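PDB 2FFM: SAV1430 from Staphylococcus aureus subsp. aureus Mu50, which is of unknown function but belongs to the Nfu/NifU N-terminal family, which suggests a possible link to iron-sulfur cluster assembly. Local coordinates for residues A[39-42]-A[43-47]; A[55-58]-A[59-62]; A[69-72]-A[73-76]. All coordinates share one frame; numbering follows the deposited sequence.

Interaction 1. Residues A[39-42]-A[43-47]; sequences PAFI and NDILK
Phe41 and Ile45, like Ile42 and Leu46, sit one turn apart on the short α-helix 40-46, which lies over the antiparallel sheet of this Nfu/NifU N-terminal-type domain. The tight part of the contact faces that sheet. Phe41 and Ile45 run side by side in the same direction, and CD1 of Ile45 comes up at the edge of the Phe41 ring, near its plane, 4.0 Å from Phe41 CD2. A chi1 of 80° swings the Phe41 ring over its own main chain, so that CG1 of Ile42 lies off-centre over one face, 3.6 Å above the plane. Ile42 in turn crosses Leu46 at a slant, with Ile42 CG2 4.2 Å from Leu46 CD1. Strand 51-57 receives this side: Phe41 and Ile42 rest on His56, and Ile45 and Leu46 on Ile54. The looser side carries exposed Ala40 and the partly exposed Pro39, Asn43 and Asp44, where the two segments meet through main-chain atoms; the Asp44 carboxylate lies beside Ala40 O without bonding to it. The backbone ladder runs through the whole helix. Pro39 is the N-cap, and its O accepts the N-H of Asn43 at 3.2 Å. Asp44 N donates to Ala40 O at 3.0 Å and Ile45 N to Phe41 O at 3.1 Å. Of the four i to i+4 bonds between 39-42 and 43-47, that from Leu46 N to Ile42 O is the straightest, 3.3 Å long with an N-H...O angle of 167°.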
ATOM      1  N   PRO A  39       2.617  -9.561  -6.169  1.00 24.46           N
ATOM      2  CA  PRO A  39       1.386 -10.171  -5.653  1.00 25.55           C
ATOM      3  C   PRO A  39       0.176  -9.446  -6.282  1.00 22.91           C
ATOM      4  O   PRO A  39       0.272  -8.277  -6.648  1.00 21.89           O
ATOM      5  CB  PRO A  39       1.486  -9.924  -4.145  1.00 24.87           C
ATOM      6  CG  PRO A  39       2.957  -9.896  -3.905  1.00 22.71           C
ATOM      7  CD  PRO A  39       3.465  -9.081  -5.063  1.00 23.17           C
ATOM      8  N   ALA A  40      -0.952 -10.137  -6.397  1.00 22.56           N
ATOM      9  CA  ALA A  40      -2.143  -9.545  -7.000  1.00 22.51           C
ATOM     10  C   ALA A  40      -2.660  -8.326  -6.264  1.00 22.92           C
ATOM     11  O   ALA A  40      -2.929  -7.291  -6.885  1.00 24.51           O
ATOM     12  CB  ALA A  40      -3.254 -10.576  -7.106  1.00 22.30           C
ATOM     13  N   PHE A  41      -2.814  -8.431  -4.946  1.00 21.90           N
ATOM     14  CA  PHE A  41      -3.334  -7.290  -4.213  1.00 23.63           C
ATOM     15  C   PHE A  41      -2.410  -6.088  -4.424  1.00 23.53           C
ATOM     16  O   PHE A  41      -2.873  -4.948  -4.456  1.00 24.92           O
ATOM     17  CB  PHE A  41      -3.537  -7.625  -2.718  1.00 23.49           C
ATOM     18  CG  PHE A  41      -2.296  -7.568  -1.901  1.00 23.45           C
ATOM     19  CD1 PHE A  41      -1.469  -8.682  -1.785  1.00 24.62           C
ATOM     20  CD2 PHE A  41      -1.931  -6.380  -1.276  1.00 22.53           C
ATOM     21  CE1 PHE A  41      -0.290  -8.619  -1.043  1.00 24.76           C
ATOM     22  CE2 PHE A  41      -0.759  -6.295  -0.533  1.00 23.31           C
ATOM     23  CZ  PHE A  41       0.071  -7.411  -0.417  1.00 24.20           C
ATOM     24  N   ILE A  42      -1.118  -6.350  -4.626  1.00 23.42           N
ATOM     25  CA  ILE A  42      -0.142  -5.285  -4.863  1.00 24.51           C
ATOM     26  C   ILE A  42      -0.386  -4.542  -6.184  1.00 27.06           C
ATOM     27  O   ILE A  42      -0.216  -3.316  -6.254  1.00 28.41           O
ATOM     28  CB  ILE A  42       1.297  -5.829  -4.873  1.00 22.78           C
ATOM     29  CG1 ILE A  42       1.677  -6.334  -3.472  1.00 22.46           C
ATOM     30  CG2 ILE A  42       2.247  -4.761  -5.356  1.00 17.35           C
ATOM     31  CD1 ILE A  42       1.848  -5.247  -2.425  1.00 24.02           C
ATOM     32  N   ASN A  43      -0.774  -5.267  -7.233  1.00 26.18           N
ATOM     33  CA  ASN A  43      -1.048  -4.613  -8.518  1.00 26.28           C
ATOM     34  C   ASN A  43      -2.374  -3.867  -8.445  1.00 25.98           C
ATOM     35  O   ASN A  43      -2.563  -2.863  -9.115  1.00 22.89           O
ATOM     36  CB  ASN A  43      -1.133  -5.628  -9.668  1.00 25.32           C
ATOM     37  CG  ASN A  43       0.196  -6.266  -9.992  1.00 24.78           C
ATOM     38  OD1 ASN A  43       0.245  -7.422 -10.423  1.00 21.78           O
ATOM     39  ND2 ASN A  43       1.284  -5.520  -9.803  1.00 22.74           N
ATOM     40  N   ASP A  44      -3.305  -4.368  -7.641  1.00 28.08           N
ATOM     41  CA  ASP A  44      -4.576  -3.688  -7.556  1.00 30.75           C
ATOM     42  C   ASP A  44      -4.426  -2.360  -6.846  1.00 30.35           C
ATOM     43  O   ASP A  44      -5.082  -1.392  -7.207  1.00 32.07           O
ATOM     44  CB  ASP A  44      -5.624  -4.562  -6.870  1.00 31.91           C
ATOM     45  CG  ASP A  44      -6.056  -5.744  -7.740  1.00 34.65           C
ATOM     46  OD1 ASP A  44      -5.771  -5.745  -8.966  1.00 35.86           O
ATOM     47  OD2 ASP A  44      -6.696  -6.674  -7.203  1.00 36.30           O
ATOM     48  N   ILE A  45      -3.547  -2.298  -5.856  1.00 30.01           N
ATOM     49  CA  ILE A  45      -3.340  -1.052  -5.140  1.00 29.90           C
ATOM     50  C   ILE A  45      -2.679  -0.022  -6.059  1.00 30.78           C
ATOM     51  O   ILE A  45      -3.107   1.127  -6.110  1.00 32.70           O
ATOM     52  CB  ILE A  45      -2.485  -1.283  -3.868  1.00 28.93           C
ATOM     53  CG1 ILE A  45      -3.254  -2.198  -2.911  1.00 28.69           C
ATOM     54  CG2 ILE A  45      -2.155   0.047  -3.196  1.00 25.32           C
ATOM     55  CD1 ILE A  45      -2.550  -2.492  -1.603  1.00 28.75           C
ATOM     56  N   LEU A  46      -1.646  -0.427  -6.787  1.00 29.99           N
ATOM     57  CA  LEU A  46      -0.967   0.484  -7.706  1.00 30.86           C
ATOM     58  C   LEU A  46      -1.898   1.095  -8.763  1.00 29.97           C
ATOM     59  O   LEU A  46      -1.725   2.242  -9.155  1.00 27.37           O
ATOM     60  CB  LEU A  46       0.183  -0.240  -8.409  1.00 32.19           C
ATOM     61  CG  LEU A  46       1.512  -0.325  -7.670  1.00 32.58           C
ATOM     62  CD1 LEU A  46       1.290  -0.820  -6.259  1.00 37.26           C
ATOM     63  CD2 LEU A  46       2.442  -1.259  -8.429  1.00 34.48           C
ATOM     64  N   LYS A  47      -2.873   0.318  -9.226  1.00 30.34           N
ATOM     65  CA  LYS A  47      -3.820   0.784 -10.228  1.00 31.58           C
ATOM     66  C   LYS A  47      -4.756   1.857  -9.668  1.00 32.46           C
ATOM     67  O   LYS A  47      -5.527   2.474 -10.414  1.00 35.51           O
ATOM     68  CB  LYS A  47      -4.658  -0.383 -10.766  1.00 32.46           C
ATOM     69  CG  LYS A  47      -3.919  -1.354 -11.679  1.00 34.29           C
ATOM     70  CD  LYS A  47      -4.825  -2.509 -12.104  1.00 36.37           C
ATOM     71  CE  LYS A  47      -4.027  -3.594 -12.833  1.00 39.29           C
ATOM     72  NZ  LYS A  47      -4.763  -4.897 -12.919  1.00 39.61           N
TER

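Interaction 2. Residues A[55-58]-A[59-62]; sequences FHVM and DFIS
Phe55 and Ser62 are joined by a pair of backbone hydrogen bonds, Phe55 N to Ser62 O at 2.8 Å and Ser62 N to Phe55 O at 2.6 Å. Nearer the turn, the N-H of Val57 points at Phe60 O at 3.1 Å, almost straight at 174°; the return bond from Phe60 N to Val57 O is weak. Between these two hydrogen-bonded pairs, His56 faces Ile61 in a non-hydrogen-bonded pair, and the Ile61 CG2 methyl lies over the face of the imidazole, 3.8 Å from its centroid, in a CH-pi contact. Ile61 chi1, 58°, leaves CG2 beside its backbone N and anti to the carbonyl carbon, directed at the histidine, while Phe60 O sits at the ring's edge. The other face of the hairpin carries Phe55, Val57, Phe60 and Ser62. Here Val57 and Phe60 lie side by side, CG1 of Val57 against CZ of the Phe60 ring, and Val57 O stands 3.4 Å above one face of that ring, toward its rim. Phe55 CD2 lies 4.3 Å from Phe60 CE2, and Met58 CE (a selenomethionine) the same distance from Phe60 CE1. Lys16 of strand 14-19 adds a cation-pi contact to Phe60. With Met58 and Asp59 at its corners, the type II' turn from Val57 to Phe60 makes this a two-residue β-hairpin, linking two adjacent inner strands of the antiparallel sheet, 51-57 and 60-65.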
ATOM      1  N   PHE A  55       5.800   0.337  -0.360  1.00 28.95           N
ATOM      2  CA  PHE A  55       6.928  -0.264   0.340  1.00 27.47           C
ATOM      3  C   PHE A  55       6.313  -1.402   1.127  1.00 27.96           C
ATOM      4  O   PHE A  55       5.441  -1.173   1.958  1.00 26.12           O
ATOM      5  CB  PHE A  55       7.578   0.724   1.308  1.00 25.59           C
ATOM      6  CG  PHE A  55       8.732   0.143   2.089  1.00 22.87           C
ATOM      7  CD1 PHE A  55       9.887  -0.281   1.441  1.00 20.06           C
ATOM      8  CD2 PHE A  55       8.679   0.067   3.481  1.00 20.91           C
ATOM      9  CE1 PHE A  55      10.978  -0.765   2.168  1.00 21.33           C
ATOM     10  CE2 PHE A  55       9.764  -0.416   4.215  1.00 20.46           C
ATOM     11  CZ  PHE A  55      10.915  -0.831   3.559  1.00 20.44           C
ATOM     12  N   HIS A  56       6.769  -2.623   0.864  1.00 29.88           N
ATOM     13  CA  HIS A  56       6.235  -3.803   1.531  1.00 30.92           C
ATOM     14  C   HIS A  56       7.303  -4.568   2.302  1.00 31.70           C
ATOM     15  O   HIS A  56       8.271  -5.047   1.713  1.00 32.98           O
ATOM     16  CB  HIS A  56       5.598  -4.737   0.498  1.00 30.87           C
ATOM     17  CG  HIS A  56       4.852  -5.883   1.104  1.00 30.27           C
ATOM     18  ND1 HIS A  56       4.360  -6.929   0.354  1.00 29.32           N
ATOM     19  CD2 HIS A  56       4.494  -6.136   2.384  1.00 31.13           C
ATOM     20  CE1 HIS A  56       3.727  -7.774   1.147  1.00 30.48           C
ATOM     21  NE2 HIS A  56       3.793  -7.316   2.385  1.00 31.97           N
ATOM     22  N   VAL A  57       7.114  -4.709   3.612  1.00 32.23           N
ATOM     23  CA  VAL A  57       8.084  -5.426   4.439  1.00 33.22           C
ATOM     24  C   VAL A  57       7.485  -5.914   5.748  1.00 34.07           C
ATOM     25  O   VAL A  57       6.740  -5.190   6.388  1.00 35.90           O
ATOM     26  CB  VAL A  57       9.301  -4.538   4.761  1.00 31.93           C
ATOM     27  CG1 VAL A  57       8.896  -3.411   5.679  1.00 31.86           C
ATOM     28  CG2 VAL A  57      10.395  -5.376   5.379  1.00 33.04           C
HETATM   29  N   MSE A  58       7.810  -7.138   6.145  1.00 36.42           N
HETATM   30  CA  MSE A  58       7.286  -7.683   7.389  1.00 41.34           C
HETATM   31  C   MSE A  58       5.750  -7.808   7.350  1.00 41.79           C
HETATM   32  O   MSE A  58       5.204  -8.498   6.484  1.00 43.17           O
HETATM   33  CB  MSE A  58       7.737  -6.810   8.582  1.00 46.38           C
HETATM   34  CG  MSE A  58       9.253  -6.904   8.912  1.00 54.34           C
HETATM   35 SE   MSE A  58       9.927  -5.680  10.317  1.00 66.59          SE
HETATM   36  CE  MSE A  58      10.651  -4.258   9.232  1.00 62.17           C
ATOM     37  N   ASP A  59       5.059  -7.144   8.276  1.00 41.34           N
ATOM     38  CA  ASP A  59       3.592  -7.205   8.362  1.00 40.98           C
ATOM     39  C   ASP A  59       2.881  -5.918   7.937  1.00 39.97           C
ATOM     40  O   ASP A  59       1.774  -5.640   8.403  1.00 39.81           O
ATOM     41  CB  ASP A  59       3.174  -7.540   9.799  1.00 42.22           C
ATOM     42  CG  ASP A  59       3.400  -6.376  10.766  1.00 44.06           C
ATOM     43  OD1 ASP A  59       4.427  -5.673  10.628  1.00 44.01           O
ATOM     44  OD2 ASP A  59       2.561  -6.162  11.675  1.00 45.92           O
ATOM     45  N   PHE A  60       3.499  -5.134   7.055  1.00 38.42           N
ATOM     46  CA  PHE A  60       2.876  -3.876   6.639  1.00 35.70           C
ATOM     47  C   PHE A  60       3.362  -3.336   5.307  1.00 32.96           C
ATOM     48  O   PHE A  60       4.456  -3.656   4.850  1.00 33.79           O
ATOM     49  CB  PHE A  60       3.117  -2.783   7.696  1.00 34.83           C
ATOM     50  CG  PHE A  60       4.542  -2.293   7.750  1.00 34.10           C
ATOM     51  CD1 PHE A  60       5.456  -2.860   8.635  1.00 35.11           C
ATOM     52  CD2 PHE A  60       4.983  -1.289   6.886  1.00 33.91           C
ATOM     53  CE1 PHE A  60       6.788  -2.434   8.664  1.00 34.70           C
ATOM     54  CE2 PHE A  60       6.308  -0.855   6.906  1.00 34.73           C
ATOM     55  CZ  PHE A  60       7.218  -1.431   7.796  1.00 34.92           C
ATOM     56  N   ILE A  61       2.532  -2.502   4.696  1.00 29.23           N
ATOM     57  CA  ILE A  61       2.889  -1.856   3.449  1.00 26.30           C
ATOM     58  C   ILE A  61       2.751  -0.357   3.662  1.00 26.63           C
ATOM     59  O   ILE A  61       1.783   0.112   4.262  1.00 27.47           O
ATOM     60  CB  ILE A  61       1.977  -2.246   2.263  1.00 24.64           C
ATOM     61  CG1 ILE A  61       0.528  -1.921   2.580  1.00 27.96           C
ATOM     62  CG2 ILE A  61       2.162  -3.686   1.920  1.00 24.40           C
ATOM     63  CD1 ILE A  61      -0.425  -2.167   1.403  1.00 29.23           C
ATOM     64  N   SER A  62       3.740   0.395   3.203  1.00 26.54           N
ATOM     65  CA  SER A  62       3.686   1.839   3.305  1.00 24.28           C
ATOM     66  C   SER A  62       3.386   2.332   1.901  1.00 23.99           C
ATOM     67  O   SER A  62       4.182   2.182   0.969  1.00 20.33           O
ATOM     68  CB  SER A  62       5.009   2.405   3.810  1.00 23.77           C
ATOM     69  OG  SER A  62       5.094   2.317   5.217  1.00 23.23           O
TER

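Interaction 3. Residues A[69-72]-A[73-76]; sequences ANWE and TVLP
Asn70 O receives both Thr73 N and Val74 N as helix 71-80 begins, the first from well above the carbonyl plane and the second within it, each at 3.2 Å, and Trp71 O then takes the N-H of Leu75 at 2.9 Å. Asn70 is the N-cap, and its side chain lies across that of Thr73 at about a right angle. A chi1 of 177° carries Thr73 OG1 anti to its backbone N and leaves the CG2 methyl turned back toward the start of the helix. On the inner side, the Trp71 indole meets two aliphatic side chains through its six-membered ring: Leu75 CD1 comes within 4.0 Å of Trp71 CE3, and Val74 CG1 within 4.2 Å of Trp71 CZ3. The other Val74 methyl, CG2, reaches back to CB of Ala69 at 4.2 Å, an apolar N'-to-N4 contact, as in a hydrophobic staple. Beyond these segments the indole rests on Met15 and Val63 of the sheet. Pro76 has no N-H to offer Glu72 O in the turn before; Pro76 CD lies 3.4 Å from that oxygen, and the helix is kinked there. The indole is thus buried between the helix start and the sheet, its one N-H bonded to His12 O, while the hydrogen-bond ladder of the helix misses a rung at the proline.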
ATOM      1  N   ALA A  69      -2.632  14.359  -5.001  1.00 45.59           N
ATOM      2  CA  ALA A  69      -3.783  13.584  -4.565  1.00 42.75           C
ATOM      3  C   ALA A  69      -4.027  13.717  -3.066  1.00 41.54           C
ATOM      4  O   ALA A  69      -3.153  14.151  -2.316  1.00 40.28           O
ATOM      5  CB  ALA A  69      -3.593  12.123  -4.936  1.00 41.43           C
ATOM      6  N   ASN A  70      -5.230  13.343  -2.641  1.00 40.11           N
ATOM      7  CA  ASN A  70      -5.604  13.397  -1.233  1.00 39.67           C
ATOM      8  C   ASN A  70      -6.052  12.028  -0.722  1.00 39.12           C
ATOM      9  O   ASN A  70      -6.727  11.279  -1.421  1.00 39.80           O
ATOM     10  CB  ASN A  70      -6.733  14.400  -1.012  1.00 40.07           C
ATOM     11  CG  ASN A  70      -7.957  14.078  -1.833  1.00 39.37           C
ATOM     12  OD1 ASN A  70      -8.095  14.555  -2.956  1.00 38.54           O
ATOM     13  ND2 ASN A  70      -8.847  13.248  -1.288  1.00 38.84           N
ATOM     14  N   TRP A  71      -5.697  11.720   0.518  1.00 38.35           N
ATOM     15  CA  TRP A  71      -6.043  10.442   1.107  1.00 36.99           C
ATOM     16  C   TRP A  71      -7.525  10.171   1.255  1.00 38.16           C
ATOM     17  O   TRP A  71      -7.935   9.015   1.266  1.00 36.75           O
ATOM     18  CB  TRP A  71      -5.353  10.313   2.456  1.00 36.69           C
ATOM     19  CG  TRP A  71      -3.874  10.174   2.331  1.00 35.10           C
ATOM     20  CD1 TRP A  71      -2.925  11.096   2.674  1.00 35.14           C
ATOM     21  CD2 TRP A  71      -3.165   9.023   1.856  1.00 34.21           C
ATOM     22  NE1 TRP A  71      -1.663  10.584   2.453  1.00 34.63           N
ATOM     23  CE2 TRP A  71      -1.782   9.311   1.955  1.00 34.19           C
ATOM     24  CE3 TRP A  71      -3.562   7.768   1.366  1.00 33.28           C
ATOM     25  CZ2 TRP A  71      -0.794   8.393   1.577  1.00 33.12           C
ATOM     26  CZ3 TRP A  71      -2.572   6.852   0.988  1.00 31.45           C
ATOM     27  CH2 TRP A  71      -1.206   7.173   1.102  1.00 30.80           C
ATOM     28  N   GLU A  72      -8.323  11.233   1.383  1.00 41.11           N
ATOM     29  CA  GLU A  72      -9.777  11.103   1.522  1.00 41.75           C
ATOM     30  C   GLU A  72     -10.366  10.327   0.333  1.00 41.51           C
ATOM     31  O   GLU A  72     -11.377   9.644   0.469  1.00 43.21           O
ATOM     32  CB  GLU A  72     -10.446  12.486   1.584  1.00 43.25           C
ATOM     33  CG  GLU A  72     -10.103  13.372   2.788  1.00 46.91           C
ATOM     34  CD  GLU A  72      -8.710  13.994   2.730  1.00 49.09           C
ATOM     35  OE1 GLU A  72      -8.311  14.507   1.662  1.00 52.25           O
ATOM     36  OE2 GLU A  72      -8.015  13.996   3.765  1.00 49.45           O
ATOM     37  N   THR A  73      -9.731  10.439  -0.831  1.00 40.45           N
ATOM     38  CA  THR A  73     -10.205   9.747  -2.026  1.00 41.09           C
ATOM     39  C   THR A  73      -9.421   8.478  -2.376  1.00 39.69           C
ATOM     40  O   THR A  73      -9.968   7.559  -2.988  1.00 40.08           O
ATOM     41  CB  THR A  73     -10.178  10.678  -3.266  1.00 43.47           C
ATOM     42  OG1 THR A  73     -10.572   9.937  -4.427  1.00 43.69           O
ATOM     43  CG2 THR A  73      -8.781  11.229  -3.491  1.00 45.05           C
ATOM     44  N   VAL A  74      -8.145   8.440  -1.991  1.00 37.45           N
ATOM     45  CA  VAL A  74      -7.269   7.300  -2.267  1.00 34.01           C
ATOM     46  C   VAL A  74      -7.393   6.157  -1.254  1.00 33.75           C
ATOM     47  O   VAL A  74      -7.503   4.990  -1.640  1.00 32.39           O
ATOM     48  CB  VAL A  74      -5.772   7.743  -2.321  1.00 33.42           C
ATOM     49  CG1 VAL A  74      -4.857   6.532  -2.532  1.00 31.64           C
ATOM     50  CG2 VAL A  74      -5.566   8.754  -3.431  1.00 31.93           C
ATOM     51  N   LEU A  75      -7.396   6.497   0.032  1.00 33.72           N
ATOM     52  CA  LEU A  75      -7.471   5.494   1.096  1.00 35.49           C
ATOM     53  C   LEU A  75      -8.651   4.535   0.966  1.00 36.88           C
ATOM     54  O   LEU A  75      -8.493   3.322   1.126  1.00 37.81           O
ATOM     55  CB  LEU A  75      -7.497   6.173   2.480  1.00 34.74           C
ATOM     56  CG  LEU A  75      -6.932   5.360   3.651  1.00 33.16           C
ATOM     57  CD1 LEU A  75      -5.531   4.913   3.282  1.00 34.40           C
ATOM     58  CD2 LEU A  75      -6.908   6.168   4.935  1.00 31.15           C
ATOM     59  N   PRO A  76      -9.851   5.058   0.671  1.00 37.92           N
ATOM     60  CA  PRO A  76     -11.003   4.165   0.542  1.00 38.17           C
ATOM     61  C   PRO A  76     -10.856   3.173  -0.602  1.00 38.48           C
ATOM     62  O   PRO A  76     -11.239   2.002  -0.487  1.00 37.12           O
ATOM     63  CB  PRO A  76     -12.165   5.133   0.343  1.00 38.08           C
ATOM     64  CG  PRO A  76     -11.519   6.318  -0.300  1.00 39.00           C
ATOM     65  CD  PRO A  76     -10.258   6.463   0.496  1.00 37.88           C
TER

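The three contacts follow one another along the chain without nesting or crossing, and each is local. Interaction 1 forms the short helix 40-46; the chain then enters strand 51-57 and turns back in interaction 2, the only one of the three to close a hairpin. Interactions 1 and 2 touch directly, Ile45 CD1 lying 3.7 Å from Ile61 CD1, so the first helix is seated on the hairpin. Strand 60-65 then leads on to helix 71-80, where interaction 3 forms the first turns. Interaction 3 touches neither of the others, its nearest atoms about 7 Å from both, and it lies on the opposite side of the chain's centre from interaction 2.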